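Putative acetamidase/formamidase (Yersinia enterocolitica subsp. palearctica serotype O:3, PDB 5UBU) probably hydrolyses carbon-nitrogen bonds, other than peptide bonds, in linear amides. Local coordinates at residues L164-H169 against V235-I240; D195-G200 against A223-G228; L311-M314 against K318-V321. All coordinates share one frame; numbering follows the deposited sequence.

Contact 1 of 3, residues L164-H169 against V235-I240. With NA (sodium ion), chain G.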
# COMPACT_ATOMS: atom_id res chain seq x y z
N LEU B 164 33.25 -7.02 -3.13
CA LEU B 164 32.33 -6.38 -4.07
C LEU B 164 33.01 -5.30 -4.90
O LEU B 164 33.94 -4.64 -4.42
CB LEU B 164 31.17 -5.76 -3.31
CG LEU B 164 30.47 -6.66 -2.30
CD1 LEU B 164 29.38 -5.86 -1.59
CD2 LEU B 164 29.94 -7.91 -2.99
N PRO B 165 32.55 -5.10 -6.15
CA PRO B 165 33.14 -4.02 -6.94
C PRO B 165 32.74 -2.65 -6.38
O PRO B 165 31.67 -2.51 -5.79
CB PRO B 165 32.54 -4.21 -8.34
CG PRO B 165 32.05 -5.61 -8.37
CD PRO B 165 31.64 -5.93 -6.96
N TYR B 166 33.60 -1.67 -6.58
CA TYR B 166 33.35 -0.31 -6.14
C TYR B 166 32.48 0.40 -7.19
O TYR B 166 32.97 0.77 -8.25
CB TYR B 166 34.69 0.41 -5.92
CG TYR B 166 34.59 1.87 -5.53
CD1 TYR B 166 34.19 2.25 -4.25
CD2 TYR B 166 34.97 2.88 -6.43
CE1 TYR B 166 34.11 3.59 -3.89
CE2 TYR B 166 34.90 4.21 -6.08
CZ TYR B 166 34.47 4.56 -4.81
OH TYR B 166 34.39 5.89 -4.46
N LYS B 167 31.19 0.52 -6.89
CA LYS B 167 30.22 1.19 -7.76
C LYS B 167 29.61 2.32 -6.94
O LYS B 167 28.49 2.20 -6.44
CB LYS B 167 29.13 0.22 -8.20
CG LYS B 167 29.61 -0.95 -9.06
CD LYS B 167 30.02 -0.54 -10.47
CE LYS B 167 28.80 -0.16 -11.31
NZ LYS B 167 27.83 -1.29 -11.41
N PRO B 168 30.34 3.43 -6.79
CA PRO B 168 29.82 4.51 -5.97
C PRO B 168 28.68 5.31 -6.61
O PRO B 168 28.53 5.32 -7.84
CB PRO B 168 31.04 5.41 -5.79
CG PRO B 168 31.77 5.25 -7.08
CD PRO B 168 31.61 3.80 -7.44
N HIS B 169 27.87 5.93 -5.76
CA HIS B 169 26.76 6.77 -6.20
C HIS B 169 26.30 7.62 -5.03
O HIS B 169 26.57 7.31 -3.87
CB HIS B 169 25.59 5.95 -6.71
CG HIS B 169 24.97 5.06 -5.68
ND1 HIS B 169 25.46 3.80 -5.40
CD2 HIS B 169 23.90 5.24 -4.87
CE1 HIS B 169 24.73 3.25 -4.46
NE2 HIS B 169 23.77 4.09 -4.11
N VAL B 235 26.73 0.79 1.84
CA VAL B 235 28.07 0.94 2.42
C VAL B 235 28.28 2.45 2.43
O VAL B 235 28.68 3.04 1.43
CB VAL B 235 29.17 0.18 1.64
CG1 VAL B 235 30.55 0.54 2.16
CG2 VAL B 235 28.93 -1.33 1.73
N GLU B 236 27.96 3.06 3.57
CA GLU B 236 28.06 4.51 3.76
C GLU B 236 29.51 4.95 3.93
O GLU B 236 30.25 4.36 4.74
CB GLU B 236 27.31 4.89 5.04
CG GLU B 236 25.90 4.34 5.18
CD GLU B 236 24.94 4.82 4.12
OE1 GLU B 236 23.89 4.15 3.94
OE2 GLU B 236 25.21 5.86 3.48
N PHE B 237 29.93 5.99 3.20
CA PHE B 237 31.31 6.47 3.33
C PHE B 237 31.47 7.97 3.02
O PHE B 237 30.59 8.59 2.42
CB PHE B 237 32.28 5.62 2.46
CG PHE B 237 32.27 5.97 0.99
CD1 PHE B 237 31.14 5.84 0.22
CD2 PHE B 237 33.45 6.35 0.35
CE1 PHE B 237 31.16 6.14 -1.14
CE2 PHE B 237 33.46 6.64 -1.01
CZ PHE B 237 32.32 6.53 -1.76
N ALA B 238 32.58 8.52 3.49
CA ALA B 238 32.95 9.90 3.28
C ALA B 238 33.66 9.91 1.93
O ALA B 238 34.53 9.06 1.69
CB ALA B 238 33.87 10.38 4.39
N SER B 239 33.31 10.86 1.05
CA SER B 239 33.88 10.90 -0.30
C SER B 239 34.31 12.25 -0.81
O SER B 239 33.99 13.29 -0.24
CB SER B 239 32.85 10.40 -1.31
OG SER B 239 31.82 11.37 -1.50
N ILE B 240 35.04 12.20 -1.93
CA ILE B 240 35.49 13.37 -2.66
C ILE B 240 34.69 13.22 -3.95
O ILE B 240 35.09 12.50 -4.87
CB ILE B 240 37.00 13.37 -2.96
CG1 ILE B 240 37.80 13.32 -1.65
CG2 ILE B 240 37.37 14.61 -3.77
CD1 ILE B 240 39.30 13.28 -1.83
NA NA G . 23.02 5.97 2.97

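Contact 2 of 3, residues D195-G200 against A223-G228. With NA (sodium ion), chain H.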
# COMPACT_ATOMS: atom_id res chain seq x y z
N ASP B 195 18.41 7.26 -2.98
CA ASP B 195 19.16 6.01 -2.92
C ASP B 195 18.96 5.17 -4.20
O ASP B 195 18.57 4.01 -4.15
CB ASP B 195 18.80 5.20 -1.67
CG ASP B 195 19.16 5.90 -0.37
OD1 ASP B 195 20.07 6.76 -0.35
OD2 ASP B 195 18.54 5.56 0.67
N VAL B 196 19.21 5.80 -5.35
CA VAL B 196 19.10 5.14 -6.65
C VAL B 196 20.55 4.88 -7.09
O VAL B 196 21.28 5.83 -7.37
CB VAL B 196 18.36 6.03 -7.68
CG1 VAL B 196 18.43 5.42 -9.08
CG2 VAL B 196 16.92 6.23 -7.26
N PRO B 197 20.96 3.59 -7.16
CA PRO B 197 22.34 3.20 -7.53
C PRO B 197 22.89 3.81 -8.81
O PRO B 197 24.11 3.95 -8.94
CB PRO B 197 22.24 1.69 -7.71
CG PRO B 197 21.10 1.28 -6.86
CD PRO B 197 20.12 2.42 -6.87
N ASP B 198 22.01 4.17 -9.73
CA ASP B 198 22.42 4.74 -11.03
C ASP B 198 22.95 6.18 -10.98
O ASP B 198 23.59 6.63 -11.93
CB ASP B 198 21.23 4.67 -11.99
CG ASP B 198 20.72 3.27 -12.18
OD1 ASP B 198 21.33 2.49 -12.93
OD2 ASP B 198 19.67 2.95 -11.61
N ILE B 199 22.69 6.89 -9.89
CA ILE B 199 23.12 8.28 -9.73
C ILE B 199 24.58 8.33 -9.24
O ILE B 199 24.87 8.73 -8.12
CB ILE B 199 22.15 9.04 -8.80
CG1 ILE B 199 20.76 9.03 -9.45
CG2 ILE B 199 22.60 10.49 -8.58
CD1 ILE B 199 19.68 9.64 -8.59
N GLY B 200 25.48 7.91 -10.13
CA GLY B 200 26.92 7.90 -9.84
C GLY B 200 27.71 8.47 -11.00
O GLY B 200 27.14 9.10 -11.90
N ALA B 223 29.35 3.36 -1.42
CA ALA B 223 30.40 2.64 -2.17
C ALA B 223 29.77 1.59 -3.08
O ALA B 223 30.38 1.15 -4.04
CB ALA B 223 31.39 2.00 -1.22
N CYS B 224 28.54 1.20 -2.73
CA CYS B 224 27.76 0.21 -3.48
C CYS B 224 26.38 0.17 -2.86
O CYS B 224 26.20 0.68 -1.76
CB CYS B 224 28.42 -1.17 -3.41
SG CYS B 224 28.80 -1.70 -1.71
N GLN B 225 25.40 -0.41 -3.55
CA GLN B 225 24.04 -0.54 -3.01
C GLN B 225 23.18 -1.50 -3.82
O GLN B 225 23.21 -1.48 -5.05
CB GLN B 225 23.31 0.80 -2.95
CG GLN B 225 21.89 0.73 -2.37
CD GLN B 225 21.11 2.00 -2.54
OE1 GLN B 225 21.56 3.08 -2.20
NE2 GLN B 225 19.90 1.87 -3.06
N GLY B 226 22.39 -2.30 -3.10
CA GLY B 226 21.48 -3.23 -3.73
C GLY B 226 20.15 -2.54 -4.03
O GLY B 226 19.86 -1.45 -3.50
N ASP B 227 19.36 -3.15 -4.91
CA ASP B 227 18.06 -2.61 -5.27
C ASP B 227 17.17 -2.71 -4.03
O ASP B 227 16.92 -3.81 -3.53
CB ASP B 227 17.45 -3.38 -6.44
CG ASP B 227 18.27 -3.25 -7.73
OD1 ASP B 227 19.21 -2.43 -7.78
OD2 ASP B 227 17.96 -3.98 -8.70
N GLY B 228 16.72 -1.56 -3.54
CA GLY B 228 15.88 -1.48 -2.36
C GLY B 228 16.62 -1.10 -1.08
O GLY B 228 15.98 -0.65 -0.13
NA NA H . 20.32 7.23 1.85
O HOH W 1 18.86 5.45 3.63

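Contact 3 of 3, residues L311-M314 against K318-V321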
# COMPACT_ATOMS: atom_id res chain seq x y z
N LEU B 311 14.37 -0.41 -8.57
CA LEU B 311 13.92 -0.15 -7.23
C LEU B 311 15.12 0.52 -6.54
O LEU B 311 16.18 -0.09 -6.39
CB LEU B 311 13.52 -1.44 -6.53
CG LEU B 311 13.13 -1.28 -5.04
CD1 LEU B 311 12.00 -0.29 -4.91
CD2 LEU B 311 12.77 -2.61 -4.41
N GLY B 312 14.96 1.78 -6.16
CA GLY B 312 16.00 2.53 -5.47
C GLY B 312 16.04 2.11 -4.02
O GLY B 312 16.82 1.23 -3.65
N ASN B 313 15.21 2.74 -3.20
CA ASN B 313 15.16 2.42 -1.79
C ASN B 313 13.76 1.96 -1.44
O ASN B 313 12.81 2.31 -2.12
CB ASN B 313 15.54 3.65 -0.93
CG ASN B 313 14.37 4.59 -0.66
OD1 ASN B 313 13.49 4.28 0.14
ND2 ASN B 313 14.42 5.78 -1.25
N MSE B 314 13.65 1.15 -0.41
CA MSE B 314 12.33 0.71 0.04
C MSE B 314 12.40 0.73 1.55
O MSE B 314 11.76 -0.05 2.22
CB MSE B 314 11.90 -0.53 -0.74
CG MSE B 314 12.13 -1.93 -0.20
SE MSE B 314 10.42 -2.87 -0.31
CE MSE B 314 10.26 -3.27 1.61
N LYS B 318 9.79 7.65 2.23
CA LYS B 318 9.16 7.46 0.94
C LYS B 318 10.08 6.58 0.12
O LYS B 318 11.31 6.77 0.12
CB LYS B 318 8.91 8.77 0.21
CG LYS B 318 7.82 9.61 0.82
CD LYS B 318 7.54 10.83 -0.02
CE LYS B 318 6.37 11.58 0.58
NZ LYS B 318 6.00 12.78 -0.22
N TYR B 319 9.50 5.61 -0.57
CA TYR B 319 10.29 4.71 -1.40
C TYR B 319 10.55 5.41 -2.72
O TYR B 319 9.82 6.30 -3.10
CB TYR B 319 9.56 3.39 -1.62
CG TYR B 319 9.02 2.76 -0.36
CD1 TYR B 319 9.80 2.67 0.79
CD2 TYR B 319 7.75 2.19 -0.33
CE1 TYR B 319 9.32 2.08 1.94
CE2 TYR B 319 7.26 1.60 0.82
CZ TYR B 319 8.05 1.54 1.95
OH TYR B 319 7.57 0.95 3.08
N THR B 320 11.60 4.99 -3.42
CA THR B 320 11.97 5.60 -4.68
C THR B 320 12.16 4.55 -5.77
O THR B 320 12.82 3.54 -5.56
CB THR B 320 13.25 6.43 -4.52
OG1 THR B 320 13.04 7.43 -3.51
CG2 THR B 320 13.63 7.11 -5.84
N VAL B 321 11.58 4.83 -6.94
CA VAL B 321 11.61 3.93 -8.09
C VAL B 321 11.95 4.72 -9.35
O VAL B 321 11.46 5.83 -9.54
CB VAL B 321 10.21 3.31 -8.29
CG1 VAL B 321 10.18 2.42 -9.54
CG2 VAL B 321 9.79 2.51 -7.05

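Contact 1 of 3, residues L164-H169 against V235-I240
The Tyr166 ring meets the Phe237 ring at one edge, close to its own plane, where CZ of Phe237 lies 3.5 Å from the OH of Tyr166 and 4.0 Å from its CE1. One face of the tyrosine carries Pro168 of the same segment, whose CD sits 3.5 Å above the ring plane and is shifted toward the rim. Around the Phe237 ring, both the Tyr166 hydroxyl and Pro168 CB, 4.4 Å from Phe237 CZ, approach obliquely. The two aromatic side chains cross at about a right angle and meet through the hydroxyl end of Tyr166 and the CZ end of Phe237. Tyr166 reaches it because its CG stands anti to the backbone N (chi1 176°), which carries the hydroxyl across to Phe237. The polar end has its own partner, bonding to the carbonyl O of Met109. Next to Phe237, Glu236 grips a sodium ion with both carboxylate oxygens, OE1 at 2.2 Å from the ion, and Asp220 and His222 complete the protein ligands. Around the contact, Pro111 at the end of strand 101-111 touches both rings, and Ala221 of strand 214-222, which pairs with strand 236-237, packs against Phe237.

Contact 2 of 3, residues D195-G200 against A223-G228
Gln225 lies across the Pro197 ring, its NE2 3.9 Å from Pro197 CD, the two side chains crossing at about a right angle. With CG anti to the backbone N (chi1 -179°) and the chain extended beyond it, the amide reaches the backbone of Asp195. There NE2 donates to the carbonyl O of Asp195 at 2.7 Å, arriving from above the carbonyl plane, 47° out of it. A second, weak bond turns back from the same nitrogen to the carbonyl O of Gly226. The other end of the amide, OE1, rests 3.5 Å from Asp195 CB and is hydrogen-bonded to His169 NE2, so both ends of the group are held and its rotation is fixed.

Both segments are irregular loops at the paired-sodium site. Asp195 holds one ion through both carboxylate oxygens, OD1 at 2.3 Å and OD2 at 2.7 Å from it; a water, Asn193 and Asp220 also bind this ion, and Asp220 reaches the second one too. The Gln225 bond therefore holds the backbone of a metal ligand, with the amide plane perpendicular to the ligand's carboxylate. Beyond Asp195 the chain folds into a type I turn from Val196 to Ile199, closed by Ile199 N to Val196 O, and Pro197 is its first corner. Next to CD, Pro197 CG also comes 4.3 Å from Asp227 OD1, while OD2 of that aspartate is hydrogen-bonded to the backbone N of Val309 of the second subunit.

Contact 3 of 3, residues L311-M314 against K318-V321
A chi1 of 85° sets CG of Asn313 between its backbone N and carbonyl carbon and swings the amide across Thr320 at a slant, ND2 being 3.5 Å from Thr320 CB. In Tyr319, CG stands anti to the carbonyl carbon (chi1 -48°), and the ring falls against Met314: its CD1 is 4.1 Å from Met314 CB. The selenium of this residue, a selenomethionine in the crystal, sits above the ring face, 5.5 Å from the Tyr319 centroid, a distant Met-aromatic contact. The Asn313 amide is tied from both ends, OD1 taking the backbone N-H groups of Val315 and Asp316 in the turn and ND2 giving to Met194 O.

Between the strands runs a classic beta bulge, Gly312 and Asn313 both facing Thr320. Gly312 N donates to Thr320 O at 2.8 Å, Asn313 N reaches the same oxygen only weakly, and Thr320 N returns a nearly straight bond (164°) to Asn313 O at 3.2 Å. Leu311 and Val321 form a non-hydrogen-bonded antiparallel pair, with Leu311 CD1 4.2 Å from Val321 CG2.

The segments belong to the hairpin of strands 308-313 and 319-326 at one end of the large mixed sheet. Helix 273-291 lies against Leu311 and Val321, Pro187 against Asn313 and Thr320, and Glu274, Thr277 and Arg278 of the second subunit pack on Tyr319, Leu311 and Met314.

How the contacts relate
Contact 2 sits between the other two, its centre 9 Å from that of contact 1 and 10 Å from that of contact 3; contacts 1 and 3 are 19 Å apart and do not touch. Along the chain contact 2 is nested within the loop closed by contact 1, and contact 3 follows both. Segment 223-228 is the connecting piece: Ala223 probably bonds through its backbone to Val235 and Lys167, while Gly228 probably does so to Gly312 and Met314. Contacts 1 and 3 both reach the large mixed sheet. Contacts 1 and 2 each supply a ligand of the sodium pair, and all three contacts also touch the second subunit.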